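Local structure of D-alanyl transferase DltD (Enterococcus faecium TX0133A04, 6PFX) at residues T235-N243 with V296-T304; R267-L277 with F381-D392. The protein probably transfers D-alanine in the D-alanylation of lipoteichoic acid, a step of cell-wall biogenesis at the membrane of this Gram-positive bacterium. All coordinates share one frame; numbering follows the deposited sequence.

Contact 1 (T235-N243 with V296-T304); sequences TNNPFGLKN and VNEKWSDYT
Phe239 packs against Trp300 and Tyr303 of helix 298-304 and carries the tight half of this contact. The six-membered ring of Trp300 turns its CE3-CZ3 edge to one face of the phenyl ring in a T-shaped pair, planes at 83°, with Trp300 CE3 3.9 Å from Phe239 CG. The other face is covered by Pro238 CG from the same loop. At the far end of the ring, Phe239 CE1 comes to 3.6 Å from Tyr303 CB, and Phe239 CZ sits over a face of the tyrosine ring, whose hydroxyl bonds to Glu254 O. Leu241 CD1 adds a looser touch on the indole.

One direct hydrogen bond joins the segments: Asn297 ND2 reaches Phe239 O at 2.8 Å, nearly along the C=O axis though bent at the hydrogen (143°). The solvent side is looser. There the extended chain of Lys299 runs past Pro238 O with CD 3.8 Å away, and a water links that carbonyl to Lys299 NZ.

Asn237 OD1 accepts from Phe239 N, which makes an Asx turn, and also from Leu241 N, while Asn297 OD1 weakly accepts from Lys299 N and Trp300 N: an aromatic cluster between an Asx turn and an N-capped helix.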
loop_
_atom_site.group_PDB
_atom_site.type_symbol
_atom_site.label_atom_id
_atom_site.label_comp_id
_atom_site.label_asym_id
_atom_site.label_seq_id
_atom_site.Cartn_x
_atom_site.Cartn_y
_atom_site.Cartn_z
ATOM N N THR A 235 -3.006 26.010 -11.063
ATOM C CA THR A 235 -3.179 27.449 -11.154
ATOM C C THR A 235 -4.479 27.975 -10.553
ATOM O O THR A 235 -4.654 29.196 -10.511
ATOM C CB THR A 235 -3.131 27.882 -12.620
ATOM O OG1 THR A 235 -4.208 27.235 -13.308
ATOM C CG2 THR A 235 -1.815 27.517 -13.256
ATOM N N ASN A 236 -5.395 27.122 -10.083
ATOM C CA ASN A 236 -6.733 27.603 -9.727
ATOM C C ASN A 236 -6.999 27.678 -8.220
ATOM O O ASN A 236 -8.156 27.830 -7.798
ATOM C CB ASN A 236 -7.833 26.831 -10.467
ATOM C CG ASN A 236 -8.135 25.480 -9.858
ATOM O OD1 ASN A 236 -7.517 25.062 -8.884
ATOM N ND2 ASN A 236 -9.132 24.804 -10.418
ATOM N N ASN A 237 -5.955 27.673 -7.402
ATOM C CA ASN A 237 -6.133 27.683 -5.963
ATOM C C ASN A 237 -4.818 28.080 -5.311
ATOM O O ASN A 237 -3.770 28.063 -5.975
ATOM C CB ASN A 237 -6.580 26.301 -5.455
ATOM C CG ASN A 237 -5.523 25.206 -5.707
ATOM O OD1 ASN A 237 -4.679 24.950 -4.849
ATOM N ND2 ASN A 237 -5.570 24.569 -6.879
ATOM N N PRO A 238 -4.830 28.410 -4.034
ATOM C CA PRO A 238 -3.609 28.864 -3.357
ATOM C C PRO A 238 -2.784 27.765 -2.720
ATOM O O PRO A 238 -1.770 28.075 -2.075
ATOM C CB PRO A 238 -4.135 29.818 -2.270
ATOM C CG PRO A 238 -5.516 29.444 -2.040
ATOM C CD PRO A 238 -6.044 28.701 -3.247
ATOM N N PHE A 239 -3.174 26.508 -2.894
ATOM C CA PHE A 239 -2.647 25.430 -2.076
ATOM C C PHE A 239 -1.740 24.475 -2.830
ATOM O O PHE A 239 -1.263 23.502 -2.237
ATOM C CB PHE A 239 -3.790 24.618 -1.454
ATOM C CG PHE A 239 -4.746 25.440 -0.657
ATOM C CD1 PHE A 239 -4.329 26.080 0.483
ATOM C CD2 PHE A 239 -6.067 25.560 -1.049
ATOM C CE1 PHE A 239 -5.220 26.847 1.223
ATOM C CE2 PHE A 239 -6.959 26.315 -0.316
ATOM C CZ PHE A 239 -6.534 26.961 0.820
ATOM N N GLY A 240 -1.509 24.697 -4.116
ATOM C CA GLY A 240 -0.704 23.762 -4.874
ATOM C C GLY A 240 -1.416 22.483 -5.240
ATOM O O GLY A 240 -0.754 21.477 -5.520
ATOM N N LEU A 241 -2.749 22.491 -5.254
ATOM C CA LEU A 241 -3.536 21.306 -5.570
ATOM C C LEU A 241 -3.830 21.270 -7.064
ATOM O O LEU A 241 -4.031 22.313 -7.695
ATOM C CB LEU A 241 -4.865 21.303 -4.804
ATOM C CG LEU A 241 -4.773 21.430 -3.289
ATOM C CD1 LEU A 241 -6.150 21.642 -2.657
ATOM C CD2 LEU A 241 -4.118 20.202 -2.693
ATOM N N LYS A 242 -3.844 20.071 -7.634
ATOM C CA LYS A 242 -4.203 19.940 -9.040
ATOM C C LYS A 242 -5.580 20.551 -9.267
ATOM O O LYS A 242 -6.513 20.297 -8.497
ATOM C CB LYS A 242 -4.202 18.464 -9.428
ATOM C CG LYS A 242 -4.407 18.229 -10.896
ATOM C CD LYS A 242 -3.929 16.846 -11.318
ATOM C CE LYS A 242 -4.115 16.647 -12.805
ATOM N NZ LYS A 242 -5.545 16.658 -13.198
ATOM N N ASN A 243 -5.707 21.339 -10.343
ATOM C CA ASN A 243 -6.929 22.097 -10.605
ATOM C C ASN A 243 -8.198 21.251 -10.491
ATOM O O ASN A 243 -9.144 21.647 -9.805
ATOM C CB ASN A 243 -6.842 22.792 -11.967
ATOM C CG ASN A 243 -5.856 23.938 -11.967
ATOM O OD1 ASN A 243 -5.240 24.236 -10.948
ATOM N ND2 ASN A 243 -5.698 24.586 -13.116
ATOM N N VAL A 296 2.434 15.415 3.749
ATOM C CA VAL A 296 1.214 16.134 3.410
ATOM C C VAL A 296 1.629 17.537 3.006
ATOM O O VAL A 296 2.456 18.154 3.686
ATOM C CB VAL A 296 0.220 16.179 4.580
ATOM C CG1 VAL A 296 -0.952 17.072 4.205
ATOM C CG2 VAL A 296 -0.237 14.787 4.913
ATOM N N ASN A 297 1.125 17.992 1.857
ATOM C CA ASN A 297 1.328 19.331 1.319
ATOM C C ASN A 297 1.218 20.366 2.424
ATOM O O ASN A 297 0.174 20.492 3.067
ATOM C CB ASN A 297 0.228 19.534 0.262
ATOM C CG ASN A 297 0.281 20.892 -0.411
ATOM O OD1 ASN A 297 0.760 21.863 0.165
ATOM N ND2 ASN A 297 -0.260 20.973 -1.626
ATOM N N GLU A 298 2.314 21.103 2.660
ATOM C CA GLU A 298 2.343 22.041 3.777
ATOM C C GLU A 298 1.411 23.230 3.559
ATOM O O GLU A 298 0.860 23.763 4.525
ATOM C CB GLU A 298 3.766 22.524 4.056
ATOM C CG GLU A 298 3.912 23.150 5.441
ATOM C CD GLU A 298 5.328 23.583 5.744
ATOM O OE1 GLU A 298 5.545 24.162 6.827
ATOM O OE2 GLU A 298 6.221 23.346 4.900
ATOM N N LYS A 299 1.199 23.656 2.314
ATOM C CA LYS A 299 0.243 24.737 2.089
ATOM C C LYS A 299 -1.151 24.308 2.525
ATOM O O LYS A 299 -1.922 25.104 3.071
ATOM C CB LYS A 299 0.242 25.156 0.625
ATOM C CG LYS A 299 1.475 25.937 0.225
ATOM C CD LYS A 299 1.467 26.270 -1.252
ATOM C CE LYS A 299 2.762 26.965 -1.639
ATOM N NZ LYS A 299 2.906 27.168 -3.106
ATOM N N TRP A 300 -1.478 23.033 2.311
ATOM C CA TRP A 300 -2.766 22.495 2.721
ATOM C C TRP A 300 -2.838 22.277 4.230
ATOM O O TRP A 300 -3.830 22.651 4.856
ATOM C CB TRP A 300 -3.024 21.175 1.995
ATOM C CG TRP A 300 -4.355 20.612 2.295
ATOM C CD1 TRP A 300 -4.635 19.411 2.902
ATOM C CD2 TRP A 300 -5.614 21.232 2.030
ATOM N NE1 TRP A 300 -6.000 19.252 3.014
ATOM C CE2 TRP A 300 -6.617 20.358 2.489
ATOM C CE3 TRP A 300 -5.991 22.446 1.443
ATOM C CZ2 TRP A 300 -7.965 20.656 2.373
ATOM C CZ3 TRP A 300 -7.325 22.736 1.337
ATOM C CH2 TRP A 300 -8.295 21.848 1.796
ATOM N N SER A 301 -1.806 21.695 4.845
ATOM C CA SER A 301 -1.855 21.510 6.294
ATOM C C SER A 301 -1.836 22.851 7.022
ATOM O O SER A 301 -2.424 22.975 8.102
ATOM C CB SER A 301 -0.718 20.595 6.766
ATOM O OG SER A 301 0.557 21.119 6.444
ATOM N N ASP A 302 -1.168 23.863 6.459
ATOM C CA ASP A 302 -1.248 25.196 7.045
ATOM C C ASP A 302 -2.702 25.651 7.131
ATOM O O ASP A 302 -3.124 26.256 8.123
ATOM C CB ASP A 302 -0.467 26.196 6.190
ATOM C CG ASP A 302 1.040 26.143 6.405
ATOM O OD1 ASP A 302 1.548 25.465 7.327
ATOM O OD2 ASP A 302 1.732 26.810 5.609
ATOM N N TYR A 303 -3.482 25.357 6.091
ATOM C CA TYR A 303 -4.872 25.787 6.052
ATOM C C TYR A 303 -5.762 24.946 6.958
ATOM O O TYR A 303 -6.583 25.491 7.707
ATOM C CB TYR A 303 -5.387 25.728 4.616
ATOM C CG TYR A 303 -6.785 26.241 4.436
ATOM C CD1 TYR A 303 -7.081 27.567 4.673
ATOM C CD2 TYR A 303 -7.805 25.416 4.003
ATOM C CE1 TYR A 303 -8.339 28.049 4.507
ATOM C CE2 TYR A 303 -9.086 25.896 3.830
ATOM C CZ TYR A 303 -9.341 27.225 4.083
ATOM O OH TYR A 303 -10.598 27.760 3.929
ATOM N N THR A 304 -5.622 23.617 6.909
ATOM C CA THR A 304 -6.518 22.764 7.675
ATOM C C THR A 304 -6.102 22.638 9.135
ATOM O O THR A 304 -6.894 22.158 9.951
ATOM C CB THR A 304 -6.554 21.335 7.120
ATOM O OG1 THR A 304 -5.267 20.732 7.322
ATOM C CG2 THR A 304 -6.922 21.293 5.649
HETATM O O HOH W 1 0.375 28.572 -3.906
#

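Contact 2 (R267-L277 with F381-D392); sequences RFSPEFSDFQL and FFSKSWQHQIPD
Ser273 OG and the amide of Gln387 meet where helix 271-277 crosses helix 384-388, their axes 8.9 Å apart at closest approach. With its hydroxyl beside the backbone N (chi1 -62°), Ser273 gives its proton to Phe381 O, OG to O 2.8 Å, and accepts from Gln387 NE2 at 3.0 Å. CB and CG of Gln387 lie against Ser269 O, and the chain, extended beyond CG, carries the amide on to Ser273 OG and sets OE1 against Pro270 CA. The backbone O of Gln387 accepts from Ser269 N at 3.2 Å and takes a CA-H...O contact from Phe268 CA.

With CG anti to the backbone N (chi1 -175°), Gln276 sets CG over one face of Phe382, 3.7 Å from the ring centroid, in a CH-pi contact; the bend at chi2 (62°) then swings the amide to Phe381, OE1 3.3 Å from Phe381 CB, and it bonds further on to Gln325. Leu277 CD2 touches Phe382 CE1. Phe272 CB packs on the pyrrole side of Trp386, 3.6 Å from NE1, a nitrogen bonded to Gln321.

At the other end Phe268 CE1 meets Ile390 CG1 and His388 O. Arg267 NH2 forms a salt bridge with Asp265, while a water links Arg267 NH1 to Asp392 OD1.

Lys317 NZ of helix 308-323 bonds Arg267 O, Trp386 O and Gln389 O; helix 138-147 meets Ser273, Leu277 and Phe382. Helix 271-284 leads on to strand 288-293 of the parallel sheet.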
loop_
_atom_site.group_PDB
_atom_site.type_symbol
_atom_site.label_atom_id
_atom_site.label_comp_id
_atom_site.label_asym_id
_atom_site.label_seq_id
_atom_site.Cartn_x
_atom_site.Cartn_y
_atom_site.Cartn_z
ATOM N N ARG A 267 -1.182 8.874 15.097
ATOM C CA ARG A 267 -0.161 8.176 15.858
ATOM C C ARG A 267 -0.712 6.970 16.597
ATOM O O ARG A 267 0.085 6.170 17.093
ATOM C CB ARG A 267 0.537 9.119 16.842
ATOM C CG ARG A 267 1.335 10.229 16.158
ATOM C CD ARG A 267 1.853 11.293 17.121
ATOM N NE ARG A 267 0.753 11.782 17.936
ATOM C CZ ARG A 267 0.869 12.177 19.197
ATOM N NH1 ARG A 267 2.039 12.157 19.813
ATOM N NH2 ARG A 267 -0.203 12.551 19.865
ATOM N N PHE A 268 -2.037 6.802 16.649
ATOM C CA PHE A 268 -2.680 5.756 17.452
ATOM C C PHE A 268 -3.703 5.043 16.586
ATOM O O PHE A 268 -4.652 5.674 16.118
ATOM C CB PHE A 268 -3.390 6.372 18.676
ATOM C CG PHE A 268 -2.525 7.304 19.442
ATOM C CD1 PHE A 268 -1.366 6.862 20.029
ATOM C CD2 PHE A 268 -2.842 8.644 19.534
ATOM C CE1 PHE A 268 -0.543 7.742 20.703
ATOM C CE2 PHE A 268 -2.034 9.513 20.213
ATOM C CZ PHE A 268 -0.881 9.073 20.788
ATOM N N SER A 269 -3.527 3.732 16.362
ATOM C CA SER A 269 -4.449 3.091 15.428
ATOM C C SER A 269 -4.320 1.581 15.442
ATOM O O SER A 269 -3.207 1.075 15.612
ATOM C CB SER A 269 -4.092 3.541 14.000
ATOM O OG SER A 269 -4.996 3.052 13.029
ATOM N N PRO A 270 -5.415 0.837 15.224
ATOM C CA PRO A 270 -5.282 -0.589 14.882
ATOM C C PRO A 270 -4.448 -0.807 13.644
ATOM O O PRO A 270 -3.906 -1.898 13.474
ATOM C CB PRO A 270 -6.729 -1.044 14.635
ATOM C CG PRO A 270 -7.574 -0.026 15.358
ATOM C CD PRO A 270 -6.825 1.267 15.264
ATOM N N GLU A 271 -4.320 0.200 12.776
ATOM C CA GLU A 271 -3.559 0.032 11.545
ATOM C C GLU A 271 -2.100 -0.339 11.801
ATOM O O GLU A 271 -1.469 -0.969 10.943
ATOM C CB GLU A 271 -3.631 1.307 10.701
ATOM C CG GLU A 271 -2.944 1.174 9.331
ATOM C CD GLU A 271 -3.716 0.382 8.274
ATOM O OE1 GLU A 271 -4.936 0.160 8.415
ATOM O OE2 GLU A 271 -3.083 -0.003 7.259
ATOM N N PHE A 272 -1.532 0.071 12.941
ATOM C CA PHE A 272 -0.159 -0.318 13.242
ATOM C C PHE A 272 -0.049 -1.828 13.358
ATOM O O PHE A 272 0.957 -2.420 12.964
ATOM C CB PHE A 272 0.326 0.348 14.532
ATOM C CG PHE A 272 0.613 1.812 14.373
ATOM C CD1 PHE A 272 1.786 2.245 13.784
ATOM C CD2 PHE A 272 -0.309 2.750 14.784
ATOM C CE1 PHE A 272 2.039 3.580 13.612
ATOM C CE2 PHE A 272 -0.055 4.087 14.617
ATOM C CZ PHE A 272 1.121 4.499 14.030
ATOM N N SER A 273 -1.080 -2.467 13.909
ATOM C CA SER A 273 -1.089 -3.919 14.047
ATOM C C SER A 273 -1.506 -4.613 12.751
ATOM O O SER A 273 -0.967 -5.681 12.432
ATOM C CB SER A 273 -1.942 -4.297 15.254
ATOM O OG SER A 273 -1.372 -3.752 16.443
ATOM N N ASP A 274 -2.431 -4.029 11.974
ATOM C CA ASP A 274 -2.683 -4.540 10.628
ATOM C C ASP A 274 -1.406 -4.478 9.790
ATOM O O ASP A 274 -1.098 -5.408 9.034
ATOM C CB ASP A 274 -3.803 -3.760 9.926
ATOM C CG ASP A 274 -5.172 -3.922 10.587
ATOM O OD1 ASP A 274 -5.339 -4.726 11.524
ATOM O OD2 ASP A 274 -6.110 -3.224 10.151
ATOM N N PHE A 275 -0.642 -3.384 9.921
ATOM C CA PHE A 275 0.630 -3.243 9.218
ATOM C C PHE A 275 1.616 -4.315 9.658
ATOM O O PHE A 275 2.386 -4.832 8.838
ATOM C CB PHE A 275 1.196 -1.825 9.477
ATOM C CG PHE A 275 2.444 -1.523 8.691
ATOM C CD1 PHE A 275 2.386 -1.416 7.330
ATOM C CD2 PHE A 275 3.664 -1.317 9.314
ATOM C CE1 PHE A 275 3.505 -1.165 6.594
ATOM C CE2 PHE A 275 4.803 -1.055 8.562
ATOM C CZ PHE A 275 4.720 -0.987 7.204
ATOM N N GLN A 276 1.566 -4.707 10.933
ATOM C CA GLN A 276 2.423 -5.787 11.402
ATOM C C GLN A 276 2.166 -7.092 10.654
ATOM O O GLN A 276 3.090 -7.892 10.476
ATOM C CB GLN A 276 2.268 -5.994 12.909
ATOM C CG GLN A 276 3.241 -7.023 13.458
ATOM C CD GLN A 276 4.726 -6.679 13.297
ATOM O OE1 GLN A 276 5.126 -5.525 13.109
ATOM N NE2 GLN A 276 5.546 -7.705 13.389
ATOM N N LEU A 277 0.922 -7.335 10.231
ATOM C CA LEU A 277 0.646 -8.508 9.411
ATOM C C LEU A 277 1.451 -8.463 8.121
ATOM O O LEU A 277 2.054 -9.462 7.718
ATOM C CB LEU A 277 -0.841 -8.575 9.075
ATOM C CG LEU A 277 -1.806 -8.908 10.202
ATOM C CD1 LEU A 277 -3.243 -8.762 9.746
ATOM C CD2 LEU A 277 -1.582 -10.345 10.617
ATOM N N PHE A 381 4.047 -6.095 18.350
ATOM C CA PHE A 381 3.467 -5.058 17.496
ATOM C C PHE A 381 2.010 -5.343 17.126
ATOM O O PHE A 381 1.363 -4.474 16.533
ATOM C CB PHE A 381 4.351 -4.852 16.258
ATOM C CG PHE A 381 5.660 -4.166 16.547
ATOM C CD1 PHE A 381 5.688 -2.829 16.939
ATOM C CD2 PHE A 381 6.868 -4.835 16.378
ATOM C CE1 PHE A 381 6.886 -2.206 17.183
ATOM C CE2 PHE A 381 8.068 -4.210 16.647
ATOM C CZ PHE A 381 8.076 -2.886 17.020
ATOM N N PHE A 382 1.474 -6.523 17.480
ATOM C CA PHE A 382 0.043 -6.808 17.359
ATOM C C PHE A 382 -0.772 -6.268 18.537
ATOM O O PHE A 382 -2.009 -6.255 18.463
ATOM C CB PHE A 382 -0.201 -8.334 17.209
ATOM C CG PHE A 382 0.291 -8.902 15.908
ATOM C CD1 PHE A 382 -0.162 -8.399 14.689
ATOM C CD2 PHE A 382 1.195 -9.943 15.900
ATOM C CE1 PHE A 382 0.310 -8.917 13.478
ATOM C CE2 PHE A 382 1.668 -10.463 14.703
ATOM C CZ PHE A 382 1.216 -9.945 13.487
ATOM N N SER A 383 -0.109 -5.807 19.600
ATOM C CA SER A 383 -0.781 -5.489 20.850
ATOM C C SER A 383 -1.440 -4.120 20.827
ATOM O O SER A 383 -1.007 -3.209 20.110
ATOM C CB SER A 383 0.209 -5.500 22.024
ATOM O OG SER A 383 1.092 -4.391 21.966
ATOM N N LYS A 384 -2.469 -3.973 21.666
ATOM C CA LYS A 384 -3.095 -2.671 21.852
ATOM C C LYS A 384 -2.119 -1.676 22.459
ATOM O O LYS A 384 -2.220 -0.470 22.202
ATOM C CB LYS A 384 -4.359 -2.799 22.706
ATOM C CG LYS A 384 -5.492 -3.534 22.008
ATOM C CD LYS A 384 -6.758 -2.695 21.879
ATOM C CE LYS A 384 -7.823 -3.448 21.098
ATOM N NZ LYS A 384 -9.108 -2.697 21.038
ATOM N N SER A 385 -1.171 -2.155 23.261
ATOM C CA SER A 385 -0.157 -1.262 23.801
ATOM C C SER A 385 0.585 -0.560 22.678
ATOM O O SER A 385 0.772 0.660 22.706
ATOM C CB SER A 385 0.819 -2.050 24.654
ATOM O OG SER A 385 1.876 -1.228 25.114
ATOM N N TRP A 386 1.026 -1.322 21.677
ATOM C CA TRP A 386 1.704 -0.711 20.542
ATOM C C TRP A 386 0.779 0.244 19.789
ATOM O O TRP A 386 1.185 1.353 19.414
ATOM C CB TRP A 386 2.266 -1.789 19.604
ATOM C CG TRP A 386 2.911 -1.135 18.408
ATOM C CD1 TRP A 386 2.495 -1.184 17.110
ATOM C CD2 TRP A 386 4.036 -0.258 18.434
ATOM N NE1 TRP A 386 3.305 -0.403 16.321
ATOM C CE2 TRP A 386 4.271 0.165 17.109
ATOM C CE3 TRP A 386 4.887 0.190 19.447
ATOM C CZ2 TRP A 386 5.311 1.029 16.773
ATOM C CZ3 TRP A 386 5.913 1.041 19.118
ATOM C CH2 TRP A 386 6.140 1.431 17.783
ATOM N N GLN A 387 -0.466 -0.169 19.548
ATOM C CA GLN A 387 -1.409 0.691 18.841
ATOM C C GLN A 387 -1.539 2.050 19.518
ATOM O O GLN A 387 -1.661 3.080 18.845
ATOM C CB GLN A 387 -2.766 -0.007 18.744
ATOM C CG GLN A 387 -2.760 -1.272 17.906
ATOM C CD GLN A 387 -4.030 -2.090 18.061
ATOM O OE1 GLN A 387 -5.116 -1.550 18.251
ATOM N NE2 GLN A 387 -3.893 -3.401 17.984
ATOM N N HIS A 388 -1.475 2.075 20.852
ATOM C CA HIS A 388 -1.657 3.294 21.630
ATOM C C HIS A 388 -0.342 3.962 22.034
ATOM O O HIS A 388 -0.371 4.997 22.709
ATOM C CB HIS A 388 -2.464 2.982 22.901
ATOM C CG HIS A 388 -3.801 2.359 22.643
ATOM N ND1 HIS A 388 -4.543 2.624 21.513
ATOM C CD2 HIS A 388 -4.537 1.495 23.382
ATOM C CE1 HIS A 388 -5.676 1.946 21.564
ATOM N NE2 HIS A 388 -5.697 1.252 22.686
ATOM N N GLN A 389 0.799 3.419 21.610
ATOM C CA GLN A 389 2.097 3.886 22.081
ATOM C C GLN A 389 2.383 5.293 21.574
ATOM O O GLN A 389 2.313 5.550 20.371
ATOM C CB GLN A 389 3.183 2.939 21.558
ATOM C CG GLN A 389 4.617 3.456 21.686
ATOM C CD GLN A 389 5.298 3.010 22.960
ATOM O OE1 GLN A 389 5.277 1.833 23.312
ATOM N NE2 GLN A 389 5.926 3.950 23.648
ATOM N N ILE A 390 2.761 6.184 22.484
ATOM C CA ILE A 390 3.203 7.531 22.096
ATOM C C ILE A 390 4.623 7.445 21.572
ATOM O O ILE A 390 5.485 6.837 22.227
ATOM C CB ILE A 390 3.106 8.481 23.295
ATOM C CG1 ILE A 390 1.679 8.477 23.844
ATOM C CG2 ILE A 390 3.536 9.881 22.880
ATOM C CD1 ILE A 390 1.468 9.375 25.070
ATOM N N PRO A 391 4.932 8.039 20.408
ATOM C CA PRO A 391 6.258 7.831 19.804
ATOM C C PRO A 391 7.422 8.456 20.557
ATOM O O PRO A 391 8.562 8.020 20.360
ATOM C CB PRO A 391 6.132 8.483 18.413
ATOM C CG PRO A 391 4.715 8.618 18.147
ATOM C CD PRO A 391 4.001 8.707 19.477
ATOM N N ASP A 392 7.192 9.475 21.389
ATOM C CA ASP A 392 8.288 10.349 21.792
ATOM C C ASP A 392 9.342 9.649 22.640
ATOM O O ASP A 392 10.517 10.024 22.583
ATOM C CB ASP A 392 7.749 11.548 22.569
ATOM C CG ASP A 392 6.806 12.390 21.756
ATOM O OD1 ASP A 392 6.019 11.813 20.972
ATOM O OD2 ASP A 392 6.838 13.629 21.923
HETATM O O HOH W 2 4.678 12.283 18.695
#

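From the N terminus, three strands of the parallel sheet (39-43, 68-71 and 97-101) precede 235-243, the loop joining helices 219-233 and 243-250. Next come 267-277, opening helix 271-284, and strand 288-293, after which 296-304 returns to that loop and closes contact 1 across 52 residues. Helix 308-323, strand 330-332 and helix 351-365 follow before 381-392 closes contact 2 across 103 residues. The two loops therefore cross, since 267-277 lies within the first and 381-392 beyond it. The centres of the two contacts are about 30 Å apart and they do not touch: contact 1 ties the inter-helix loop to helix 298-304, contact 2 the C-terminal segment to helix 271-284.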